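Local coordinates for lysosome-associated membrane glycoprotein 3 (Homo sapiens, PDB 4AKM), which takes part in fusion of lysosomes with autophagosomes and in the unfolded protein response, as a glycoprotein of the lysosomal membrane, at residues A[2-7]-A[18-24]. Numbering follows the deposited sequence.
Sequences VKTGIY and KAEMGIQ
Gly-5 and Met-21 face each other as a hydrogen-bonded antiparallel pair, as do Tyr-7 and Ala-19. Gly-5 N donates to Met-21 O at 2.6 Å. Met-21 N returns a bond to Gly-5 O, which lies at 3.0 Å. Tyr-7 and Ala-19 also exchange two backbone bonds, and that from Ala-19 N to Tyr-7 O is 3.0 Å long. Between these pairs, Ile-6 and Glu-20 form a non-hydrogen-bonded pair. The two strands make a beta hairpin in the membrane-proximal luminal domain, a beta-prism fold.

One water bridges the segments. It donates to Met-21 O and sits in the ring plane of Tyr-7, 3.1 Å from Tyr-7 OH. The same ring has Gly-5 C 4.0 Å above its centre. With chi1 -53°, Tyr-7 turns its ring back over Gly-5, where no side chain intervenes. Leu-60 and Leu-62 of the second sheet also touch the Tyr-7 side chain.

Ile-6 and Glu-20 share the opposite face of the sheet. Ile-6 CG1 lies 3.9 Å from Glu-20 CG, the two side chains running alongside. Within the second strand, Lys-18 NZ pairs with Glu-20 OE2 at 3.3 Å, a salt bridge with a weak hydrogen bond. The Val-2 and Gln-24 side chains cross at about a right angle, with Val-2 CG2 3.5 Å from Gln-24 NE2, which is hydrogen-bonded to Asn-41.

The backbone bonds fix the register, while the tyrosine links the hairpin to the facing sheet and its hydroxyl meets the water bound to Met-21 O.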
loop_
_atom_site.group_PDB
_atom_site.type_symbol
_atom_site.label_atom_id
_atom_site.label_comp_id
_atom_site.label_asym_id
_atom_site.label_seq_id
_atom_site.Cartn_x
_atom_site.Cartn_y
_atom_site.Cartn_z
ATOM N N VAL A 2 -9.400 10.956 -4.647
ATOM C CA VAL A 2 -8.664 9.735 -4.308
ATOM C C VAL A 2 -9.116 8.554 -5.170
ATOM O O VAL A 2 -9.824 7.654 -4.704
ATOM C CB VAL A 2 -8.810 9.375 -2.808
ATOM C CG1 VAL A 2 -7.857 8.241 -2.423
ATOM C CG2 VAL A 2 -8.559 10.600 -1.942
ATOM N N LYS A 3 -8.705 8.562 -6.435
ATOM C CA LYS A 3 -9.125 7.528 -7.373
ATOM C C LYS A 3 -8.442 6.193 -7.071
ATOM O O LYS A 3 -7.263 6.145 -6.717
ATOM C CB LYS A 3 -8.899 7.967 -8.829
ATOM C CG LYS A 3 -10.008 8.870 -9.398
ATOM C CD LYS A 3 -10.110 10.212 -8.659
ATOM C CE LYS A 3 -11.360 10.995 -9.047
ATOM N NZ LYS A 3 -11.485 12.269 -8.272
ATOM N N THR A 4 -9.205 5.114 -7.192
ATOM C CA THR A 4 -8.697 3.774 -6.931
ATOM C C THR A 4 -7.850 3.281 -8.104
ATOM O O THR A 4 -8.273 3.349 -9.262
ATOM C CB THR A 4 -9.859 2.791 -6.669
ATOM O OG1 THR A 4 -10.632 3.256 -5.557
ATOM C CG2 THR A 4 -9.337 1.396 -6.365
ATOM N N GLY A 5 -6.650 2.791 -7.799
ATOM C CA GLY A 5 -5.756 2.286 -8.823
ATOM C C GLY A 5 -5.708 0.775 -8.863
ATOM O O GLY A 5 -5.819 0.122 -7.822
ATOM N N ILE A 6 -5.552 0.218 -10.062
ATOM C CA ILE A 6 -5.435 -1.225 -10.210
ATOM C C ILE A 6 -3.993 -1.617 -10.534
ATOM O O ILE A 6 -3.481 -1.384 -11.635
ATOM C CB ILE A 6 -6.416 -1.779 -11.249
ATOM C CG1 ILE A 6 -7.850 -1.430 -10.852
ATOM C CG2 ILE A 6 -6.268 -3.283 -11.367
ATOM C CD1 ILE A 6 -8.429 -0.258 -11.609
ATOM N N TYR A 7 -3.346 -2.214 -9.541
ATOM C CA TYR A 7 -1.933 -2.525 -9.612
ATOM C C TYR A 7 -1.751 -4.022 -9.627
ATOM O O TYR A 7 -2.675 -4.777 -9.309
ATOM C CB TYR A 7 -1.211 -1.920 -8.417
ATOM C CG TYR A 7 -1.489 -0.447 -8.256
ATOM C CD1 TYR A 7 -1.283 0.436 -9.305
ATOM C CD2 TYR A 7 -1.985 0.057 -7.060
ATOM C CE1 TYR A 7 -1.548 1.779 -9.162
ATOM C CE2 TYR A 7 -2.248 1.395 -6.910
ATOM C CZ TYR A 7 -2.030 2.251 -7.961
ATOM O OH TYR A 7 -2.294 3.589 -7.805
ATOM N N LYS A 18 -1.958 -8.783 -6.773
ATOM C CA LYS A 18 -3.019 -8.025 -7.419
ATOM C C LYS A 18 -3.577 -7.062 -6.382
ATOM O O LYS A 18 -4.056 -7.489 -5.337
ATOM C CB LYS A 18 -4.118 -8.961 -7.920
ATOM C CG LYS A 18 -5.126 -8.314 -8.854
ATOM C CD LYS A 18 -6.381 -9.174 -8.970
ATOM C CE LYS A 18 -7.157 -8.890 -10.251
ATOM N NZ LYS A 18 -7.458 -7.444 -10.435
ATOM N N ALA A 19 -3.512 -5.765 -6.657
ATOM C CA ALA A 19 -3.951 -4.792 -5.665
ATOM C C ALA A 19 -4.700 -3.619 -6.269
ATOM O O ALA A 19 -4.191 -2.888 -7.114
ATOM C CB ALA A 19 -2.774 -4.309 -4.826
ATOM N N GLU A 20 -5.934 -3.464 -5.820
ATOM C CA GLU A 20 -6.749 -2.318 -6.154
ATOM C C GLU A 20 -6.916 -1.535 -4.874
ATOM O O GLU A 20 -7.130 -2.123 -3.821
ATOM C CB GLU A 20 -8.100 -2.781 -6.671
ATOM C CG GLU A 20 -7.994 -3.798 -7.795
ATOM C CD GLU A 20 -9.340 -4.370 -8.179
ATOM O OE1 GLU A 20 -10.327 -4.046 -7.495
ATOM O OE2 GLU A 20 -9.416 -5.140 -9.159
ATOM N N MET A 21 -6.787 -0.217 -4.962
ATOM C CA MET A 21 -6.922 0.661 -3.804
ATOM C C MET A 21 -6.679 2.101 -4.207
ATOM O O MET A 21 -6.143 2.384 -5.277
ATOM C CB MET A 21 -5.943 0.283 -2.686
ATOM C CG MET A 21 -4.466 0.404 -3.057
ATOM S SD MET A 21 -3.382 -0.772 -2.205
ATOM C CE MET A 21 -3.729 -0.411 -0.494
ATOM N N GLY A 22 -7.091 3.004 -3.331
ATOM C CA GLY A 22 -6.774 4.407 -3.438
ATOM C C GLY A 22 -5.839 4.692 -2.292
ATOM O O GLY A 22 -5.988 4.133 -1.207
ATOM N N ILE A 23 -4.855 5.547 -2.537
ATOM C CA ILE A 23 -3.854 5.849 -1.525
ATOM C C ILE A 23 -3.630 7.354 -1.416
ATOM O O ILE A 23 -3.582 8.074 -2.414
ATOM C CB ILE A 23 -2.535 5.082 -1.782
ATOM C CG1 ILE A 23 -2.786 3.578 -1.689
ATOM C CG2 ILE A 23 -1.467 5.483 -0.784
ATOM C CD1 ILE A 23 -1.757 2.746 -2.401
ATOM N N GLN A 24 -3.531 7.814 -0.177
ATOM C CA GLN A 24 -3.369 9.216 0.135
ATOM C C GLN A 24 -2.190 9.327 1.095
ATOM O O GLN A 24 -1.987 8.460 1.945
ATOM C CB GLN A 24 -4.658 9.753 0.781
ATOM C CG GLN A 24 -4.715 11.269 0.943
ATOM C CD GLN A 24 -6.052 11.767 1.491
ATOM O OE1 GLN A 24 -6.329 11.659 2.687
ATOM N NE2 GLN A 24 -6.883 12.319 0.611
HETATM O O HOH W 1 -3.895 4.542 -5.361
#